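Long-range contacts in agglutinin alpha chain (Artocarpus integer, PDB 4R6R), which binds D-galactose and the T-antigen disaccharide Gal-beta1,3-GalNAc as a tetrameric plant lectin and selectively recognises human IgA-1: residues A[7-12]-A[30-35]; A[54-59]-A[91-96]; A[13-18]-A[26-31]. All coordinates share one frame; numbering follows the deposited sequence.

Contact 1: residues A[7-12]-A[30-35]; sequences GAFTGI and VVYDLN. With EDO (1,2-ethanediol), chain K.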
# COMPACT_ATOMS: atom_id res chain seq x y z
N GLY A 7 7.39 3.91 15.13
CA GLY A 7 6.88 4.34 13.81
C GLY A 7 7.20 3.28 12.79
O GLY A 7 7.59 2.17 13.11
N ALA A 8 6.98 3.66 11.53
CA ALA A 8 7.25 2.76 10.40
C ALA A 8 8.53 3.09 9.60
O ALA A 8 8.85 4.27 9.41
CB ALA A 8 6.03 2.80 9.47
N PHE A 9 9.19 2.05 9.06
CA PHE A 9 10.50 2.20 8.43
C PHE A 9 10.48 1.38 7.16
O PHE A 9 9.40 1.00 6.65
CB PHE A 9 11.63 1.81 9.43
CG PHE A 9 11.65 2.72 10.58
CD1 PHE A 9 12.35 3.92 10.53
CD2 PHE A 9 10.91 2.40 11.70
CE1 PHE A 9 12.28 4.79 11.59
CE2 PHE A 9 10.82 3.27 12.76
CZ PHE A 9 11.51 4.48 12.71
N THR A 10 11.67 1.08 6.59
CA THR A 10 11.87 0.35 5.28
C THR A 10 12.09 -1.13 5.57
O THR A 10 12.01 -1.94 4.66
CB THR A 10 13.15 0.91 4.54
OG1 THR A 10 13.03 2.31 4.48
CG2 THR A 10 13.32 0.28 3.10
N GLY A 11 12.44 -1.54 6.81
CA GLY A 11 12.76 -2.92 7.08
C GLY A 11 13.46 -3.02 8.42
O GLY A 11 13.43 -2.00 9.16
N ILE A 12 13.96 -4.20 8.72
CA ILE A 12 14.57 -4.48 10.05
C ILE A 12 15.96 -5.03 9.85
O ILE A 12 16.22 -5.97 9.08
CB ILE A 12 13.73 -5.46 10.89
CG1 ILE A 12 12.40 -4.76 11.23
CG2 ILE A 12 14.46 -5.84 12.17
CD1 ILE A 12 11.37 -5.74 11.79
N VAL A 30 15.22 -1.79 18.41
CA VAL A 30 15.36 -2.25 17.04
C VAL A 30 16.18 -1.28 16.22
O VAL A 30 16.00 -0.05 16.31
CB VAL A 30 13.96 -2.38 16.39
CG1 VAL A 30 14.01 -2.92 14.96
CG2 VAL A 30 13.03 -3.29 17.24
N VAL A 31 17.11 -1.87 15.46
CA VAL A 31 17.76 -1.11 14.38
C VAL A 31 16.99 -1.38 13.08
O VAL A 31 17.01 -2.56 12.61
CB VAL A 31 19.25 -1.48 14.19
CG1 VAL A 31 19.85 -0.60 13.06
CG2 VAL A 31 20.00 -1.28 15.53
N TYR A 32 16.27 -0.39 12.60
CA TYR A 32 15.53 -0.56 11.35
C TYR A 32 16.44 -0.25 10.20
O TYR A 32 17.54 0.33 10.36
CB TYR A 32 14.33 0.43 11.37
CG TYR A 32 13.37 0.19 12.50
CD1 TYR A 32 12.39 -0.82 12.37
CD2 TYR A 32 13.47 0.88 13.73
CE1 TYR A 32 11.47 -1.04 13.41
CE2 TYR A 32 12.55 0.65 14.77
CZ TYR A 32 11.54 -0.31 14.59
OH TYR A 32 10.63 -0.68 15.53
N ASP A 33 15.93 -0.52 9.00
CA ASP A 33 16.48 0.15 7.82
C ASP A 33 15.56 1.33 7.47
O ASP A 33 14.34 1.20 7.55
CB ASP A 33 16.49 -0.77 6.62
CG ASP A 33 17.19 -0.11 5.42
OD1 ASP A 33 18.41 0.08 5.59
OD2 ASP A 33 16.45 0.24 4.45
N LEU A 34 16.15 2.44 7.08
CA LEU A 34 15.48 3.58 6.56
C LEU A 34 16.14 3.97 5.23
O LEU A 34 17.20 4.60 5.22
CB LEU A 34 15.49 4.75 7.58
CG LEU A 34 14.72 5.99 7.03
CD1 LEU A 34 13.22 5.76 6.76
CD2 LEU A 34 14.98 7.15 7.99
N ASN A 35 15.45 3.59 4.18
CA ASN A 35 15.93 3.87 2.80
C ASN A 35 17.41 3.58 2.66
O ASN A 35 18.16 4.39 2.12
CB ASN A 35 15.61 5.32 2.46
CG ASN A 35 14.17 5.62 2.63
OD1 ASN A 35 13.79 6.62 3.34
ND2 ASN A 35 13.32 4.78 2.05
C1 EDO K . 17.84 7.77 5.17
O1 EDO K . 18.88 7.15 4.37
C2 EDO K . 16.73 8.27 4.24
O2 EDO K . 17.28 8.87 3.02

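Contact 2: residues A[54-59]-A[91-96]; sequences VKISLD and KTYGPY. With EDO (1,2-ethanediol), chain J.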
# COMPACT_ATOMS: atom_id res chain seq x y z
N VAL A 54 20.09 -10.28 24.29
CA VAL A 54 20.38 -11.04 23.08
C VAL A 54 20.32 -10.08 21.87
O VAL A 54 19.48 -9.16 21.80
CB VAL A 54 19.47 -12.26 22.89
CG1 VAL A 54 18.05 -11.84 22.71
CG2 VAL A 54 19.93 -13.09 21.67
N LYS A 55 21.25 -10.31 20.92
CA LYS A 55 21.33 -9.46 19.74
C LYS A 55 20.97 -10.33 18.55
O LYS A 55 21.66 -11.36 18.32
CB LYS A 55 22.75 -8.91 19.56
CG LYS A 55 22.87 -7.95 18.38
CD LYS A 55 24.34 -7.60 18.15
CE LYS A 55 24.79 -6.60 19.21
NZ LYS A 55 23.93 -5.38 19.13
N ILE A 56 19.89 -9.98 17.84
CA ILE A 56 19.47 -10.75 16.64
C ILE A 56 19.86 -9.87 15.48
O ILE A 56 19.19 -8.90 15.10
CB ILE A 56 17.95 -10.94 16.67
CG1 ILE A 56 17.58 -11.71 17.95
CG2 ILE A 56 17.42 -11.54 15.33
CD1 ILE A 56 16.11 -11.64 18.31
N SER A 57 20.94 -10.24 14.83
CA SER A 57 21.48 -9.47 13.74
C SER A 57 21.10 -10.12 12.42
O SER A 57 21.62 -11.18 12.06
CB SER A 57 23.04 -9.41 13.84
OG SER A 57 23.41 -8.63 14.96
N LEU A 58 20.18 -9.51 11.67
CA LEU A 58 19.69 -10.14 10.45
C LEU A 58 20.57 -9.78 9.28
O LEU A 58 21.09 -8.66 9.21
CB LEU A 58 18.30 -9.64 10.09
CG LEU A 58 17.30 -9.90 11.26
CD1 LEU A 58 15.89 -9.45 10.82
CD2 LEU A 58 17.25 -11.39 11.63
N ASP A 59 20.65 -10.70 8.32
CA ASP A 59 21.43 -10.44 7.10
C ASP A 59 20.54 -9.64 6.13
O ASP A 59 20.06 -10.14 5.12
CB ASP A 59 21.92 -11.79 6.48
CG ASP A 59 22.73 -11.59 5.19
OD1 ASP A 59 23.20 -10.46 4.97
OD2 ASP A 59 22.89 -12.56 4.42
N LYS A 91 16.45 -18.66 9.49
CA LYS A 91 16.52 -19.44 10.73
C LYS A 91 15.58 -18.92 11.80
O LYS A 91 14.85 -17.96 11.53
CB LYS A 91 17.94 -19.49 11.25
CG LYS A 91 18.36 -18.15 11.78
CD LYS A 91 19.84 -18.17 12.18
CE LYS A 91 20.00 -18.80 13.55
NZ LYS A 91 21.25 -19.61 13.62
N THR A 92 15.57 -19.54 12.96
CA THR A 92 14.62 -19.20 14.05
C THR A 92 15.49 -18.70 15.16
O THR A 92 16.55 -19.32 15.46
CB THR A 92 13.79 -20.43 14.49
OG1 THR A 92 12.99 -20.83 13.35
CG2 THR A 92 12.85 -20.09 15.69
N TYR A 93 15.05 -17.58 15.78
CA TYR A 93 15.72 -16.97 16.92
C TYR A 93 14.74 -17.03 18.07
O TYR A 93 13.63 -16.43 18.03
CB TYR A 93 15.98 -15.48 16.61
CG TYR A 93 16.88 -15.28 15.41
CD1 TYR A 93 16.36 -15.15 14.12
CD2 TYR A 93 18.25 -15.19 15.55
CE1 TYR A 93 17.17 -14.96 13.00
CE2 TYR A 93 19.08 -15.03 14.44
CZ TYR A 93 18.51 -14.87 13.17
OH TYR A 93 19.28 -14.72 12.03
N GLY A 94 15.12 -17.74 19.15
CA GLY A 94 14.27 -17.92 20.32
C GLY A 94 13.72 -19.37 20.36
O GLY A 94 14.15 -20.24 19.60
N PRO A 95 12.82 -19.65 21.29
CA PRO A 95 12.18 -18.67 22.15
C PRO A 95 13.05 -18.04 23.23
O PRO A 95 13.97 -18.67 23.80
CB PRO A 95 11.08 -19.45 22.83
CG PRO A 95 11.63 -20.87 22.89
CD PRO A 95 12.25 -21.01 21.50
N TYR A 96 12.78 -16.78 23.44
CA TYR A 96 13.38 -15.98 24.56
C TYR A 96 12.30 -15.75 25.58
O TYR A 96 11.22 -15.29 25.24
CB TYR A 96 13.87 -14.63 24.03
CG TYR A 96 14.84 -14.82 22.90
CD1 TYR A 96 16.08 -15.42 23.11
CD2 TYR A 96 14.49 -14.41 21.59
CE1 TYR A 96 16.99 -15.61 22.06
CE2 TYR A 96 15.37 -14.57 20.56
CZ TYR A 96 16.62 -15.17 20.81
OH TYR A 96 17.46 -15.35 19.73
C1 EDO J . 24.81 -12.08 18.62
O1 EDO J . 24.73 -11.17 17.50
C2 EDO J . 26.17 -11.93 19.30
O2 EDO J . 26.18 -10.79 20.18
O HOH W 1 21.88 -13.93 12.65
O HOH W 2 21.84 -13.52 10.19

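Contact 3: residues A[13-18]-A[26-31]; sequences REINLS and GDFQVV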
# COMPACT_ATOMS: atom_id res chain seq x y z
N ARG A 13 16.94 -4.38 10.49
CA ARG A 13 18.32 -4.87 10.46
C ARG A 13 18.72 -5.68 11.69
O ARG A 13 19.46 -6.64 11.56
CB ARG A 13 19.32 -3.70 10.30
CG ARG A 13 19.23 -3.15 8.86
CD ARG A 13 19.98 -1.78 8.81
NE ARG A 13 20.08 -1.28 7.40
CZ ARG A 13 21.04 -1.63 6.55
NH1 ARG A 13 21.03 -1.10 5.32
NH2 ARG A 13 22.03 -2.45 6.95
N GLU A 14 18.28 -5.30 12.88
CA GLU A 14 18.70 -5.99 14.10
C GLU A 14 17.69 -5.72 15.18
O GLU A 14 17.05 -4.63 15.26
CB GLU A 14 20.06 -5.40 14.51
CG GLU A 14 20.68 -6.02 15.74
CD GLU A 14 22.06 -5.41 15.97
OE1 GLU A 14 23.02 -5.85 15.28
OE2 GLU A 14 22.23 -4.51 16.82
N ILE A 15 17.49 -6.74 16.02
CA ILE A 15 16.62 -6.55 17.21
C ILE A 15 17.50 -6.87 18.43
O ILE A 15 18.20 -7.91 18.45
CB ILE A 15 15.46 -7.53 17.16
CG1 ILE A 15 14.51 -7.11 16.02
CG2 ILE A 15 14.65 -7.40 18.41
CD1 ILE A 15 13.35 -8.06 15.75
N ASN A 16 17.50 -5.96 19.37
CA ASN A 16 18.21 -6.16 20.64
C ASN A 16 17.17 -6.19 21.78
O ASN A 16 16.52 -5.20 22.06
CB ASN A 16 19.17 -5.01 20.86
CG ASN A 16 20.29 -5.02 19.87
OD1 ASN A 16 21.21 -5.82 19.97
ND2 ASN A 16 20.22 -4.13 18.94
N LEU A 17 17.01 -7.36 22.40
CA LEU A 17 16.01 -7.47 23.46
C LEU A 17 16.65 -8.19 24.65
O LEU A 17 17.79 -8.71 24.56
CB LEU A 17 14.73 -8.18 22.98
CG LEU A 17 14.88 -9.65 22.60
CD1 LEU A 17 14.81 -10.56 23.83
CD2 LEU A 17 13.72 -10.04 21.69
N SER A 18 15.99 -8.04 25.79
CA SER A 18 16.47 -8.78 26.95
C SER A 18 15.33 -9.58 27.49
O SER A 18 14.16 -9.29 27.27
CB SER A 18 17.14 -7.89 27.94
OG SER A 18 16.17 -7.11 28.64
N GLY A 26 11.95 -8.24 28.79
CA GLY A 26 12.33 -6.99 29.36
C GLY A 26 12.54 -5.87 28.35
O GLY A 26 11.54 -5.28 27.89
N ASP A 27 13.79 -5.53 28.07
CA ASP A 27 14.09 -4.36 27.23
C ASP A 27 13.84 -4.77 25.74
O ASP A 27 13.89 -5.99 25.37
CB ASP A 27 15.58 -4.08 27.27
CG ASP A 27 16.12 -3.73 28.69
OD1 ASP A 27 15.38 -3.37 29.56
OD2 ASP A 27 17.36 -3.76 28.82
N PHE A 28 13.57 -3.75 24.94
CA PHE A 28 13.35 -4.03 23.49
C PHE A 28 13.85 -2.84 22.73
O PHE A 28 13.49 -1.70 23.02
CB PHE A 28 11.84 -4.25 23.27
CG PHE A 28 11.53 -4.71 21.86
CD1 PHE A 28 11.67 -6.08 21.55
CD2 PHE A 28 11.07 -3.80 20.92
CE1 PHE A 28 11.40 -6.56 20.23
CE2 PHE A 28 10.73 -4.29 19.63
CZ PHE A 28 10.92 -5.62 19.31
N GLN A 29 14.65 -3.11 21.70
CA GLN A 29 15.20 -2.07 20.82
C GLN A 29 15.41 -2.64 19.43
O GLN A 29 15.70 -3.82 19.23
CB GLN A 29 16.54 -1.62 21.42
CG GLN A 29 17.24 -0.44 20.70
CD GLN A 29 18.05 -0.84 19.48
OE1 GLN A 29 18.45 -1.99 19.30
NE2 GLN A 29 18.34 0.16 18.62
N VAL A 30 15.22 -1.79 18.41
CA VAL A 30 15.36 -2.25 17.04
C VAL A 30 16.18 -1.28 16.22
O VAL A 30 16.00 -0.05 16.31
CB VAL A 30 13.96 -2.38 16.39
CG1 VAL A 30 14.01 -2.92 14.96
CG2 VAL A 30 13.03 -3.29 17.24
N VAL A 31 17.11 -1.87 15.46
CA VAL A 31 17.76 -1.11 14.38
C VAL A 31 16.99 -1.38 13.08
O VAL A 31 17.01 -2.56 12.61
CB VAL A 31 19.25 -1.48 14.19
CG1 VAL A 31 19.85 -0.60 13.06
CG2 VAL A 31 20.00 -1.28 15.53
O HOH W 3 18.33 -5.59 30.19

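Contact 1: residues A[7-12]-A[30-35]
Phe9 stacks on Tyr32 at the open end of the hairpin of strands 11-19 and 25-34, where Thr10 and Gly11 both face Asp33 in a classic beta bulge, in a buried corner of the beta-prism fold. The stack is offset: ring centroids lie 4.2 Å apart, the planes are turned by only 18°, and Phe9 CD2 sits over the middle of the Tyr32 ring. The opposite face of Tyr32 is covered by Val30 CG1, while the carbonyl O of Gly11 lies at the ring edge, in plane. With CG anti to its own carbonyl carbon (chi1 -61°), Tyr32 holds its ring back beside the backbone N, between Phe9 and Val30; its hydroxyl bonds to Asp6.

In the bulge, Thr10 N donates to Asp33 O at 2.8 Å, and Asp33 N donates to Gly11 O at 2.9 Å, approaching from above the carbonyl plane. Two residues further on, Asn35 N donates to Thr10 OG1 at 2.8 Å in an almost straight bond (177°). Thr10 CB and CG2 rest against Asp33 OD2, each at 3.4 Å. The other carboxylate oxygen, OD1, is engaged by Arg13 in a salt bridge.

The chemistry is thus divided: apolar groups pack both faces of the Tyr32 ring, while the polar grip comes from the backbone and from Thr10 OG1.

Contact 2: residues A[54-59]-A[91-96]
Side chains of Ile56 and Val54 press on the rings of Tyr93 and Tyr96, joining the edges of two sheets of the beta-prism fold near its surface. Strands 54-57 and 92-96 are outer strands of different four-stranded sheets; their axes approach to 9.1 Å and run nearly antiparallel (156°), too far apart for backbone pairing, and side chains bridge the gap.

CH-pi contacts come first. Ile56 CG2 stands over the centre of the Tyr93 ring, 3.7 Å from the centroid and 9° off the normal. Val54 CG1 does the same to Tyr96, 4.0 Å from its centroid. The two valine methyls share the work: with chi1 at 64°, CG1 lies between the backbone N and the carbonyl carbon and takes the ring face, while CG2 reaches the hydroxyl end, close to CE1 and OH of Tyr96. Gly94 CA covers the opposite face of that ring, which is therefore clamped between a valine methyl and its own strand.

Purely apolar packing fills in between. The two branches of Ile56 divide between the tyrosines: as CG2 goes to Tyr93, CD1 extends to Tyr96 CE2 at 3.8 Å. Leu58 CD2 meets Tyr93 CE1, and Leu58 CD1 packs on Ile12.

Polar links are mediated by water at the hydroxyl end of Tyr93, whose OH also bonds to Glu63. Nearby, Ser57 OG turns to Glu14. Water 1 donates both to Ser57 O and to Tyr93 OH, 2.8 Å from each, and lies in the plane of the tyrosine ring at its edge.

Contact 3: residues A[13-18]-A[26-31]
Asn16 and Gln29 reach the same spot by different torsions: Asn16 CG lies beside its backbone N (chi1 -68°), whereas Gln29 starts anti to its N and bends at chi2 (-82°), bringing its amide alongside that of Asn16. The pair sits in the antiparallel beta hairpin of strands 11-19 and 25-34, the central strands of one sheet of the beta prism. Asn16 ND2 donates to Gln29 OE1 at 2.8 Å, with the amide planes 33° apart, and gives its other hydrogen to Glu14 OE2 at 2.9 Å; Glu14 OE1 bonds to Ser57 OG. Lys55 bonds both to Glu14 OE2 and to Asn16 OD1, so the amide is gripped at both ends and its rotation is fixed.

Asn16 and Gln29 form a hydrogen-bonded pair, joined by two backbone bonds. At one end Arg13 N and Glu14 N both donate to Val31 O, a classic beta bulge where the chain turns a corner.

On the other face of the sheet, Ile15 CG2 touches Phe28 CE1 at 3.8 Å and Leu17 CB approaches CD1 of the same ring, with Phe86 and Phe116 beyond.

Near the sugar-binding end, Ser18 O accepts from Gly26 N. Asp27 OD1 accepts from Ser46 N, and OD2 forms a salt bridge with Lys45. Asp27 N donates to Ser18 OG at 2.9 Å; a water joins that hydroxyl to the carboxylate, donating to Asp27 OD2.

From the N terminus, the chain enters contact 1 at 7-12, passes straight into 13-18, turns and comes back through 26-31 and 30-35. Contact 3 is therefore nested inside contact 1: both zip the same hairpin, one toward the turn and the other at the open end, sharing Val30 and Val31, and a salt bridge ties the two. Contact 2 follows in series, closing a longer loop from 54-59 to 91-96 and tying the first four-stranded sheet to the second. Strand 52-57 also pairs with strand 11-19, through Ile56 with Ile15 and Val54 with Leu17, so the hairpin is coupled laterally to the intersheet contact.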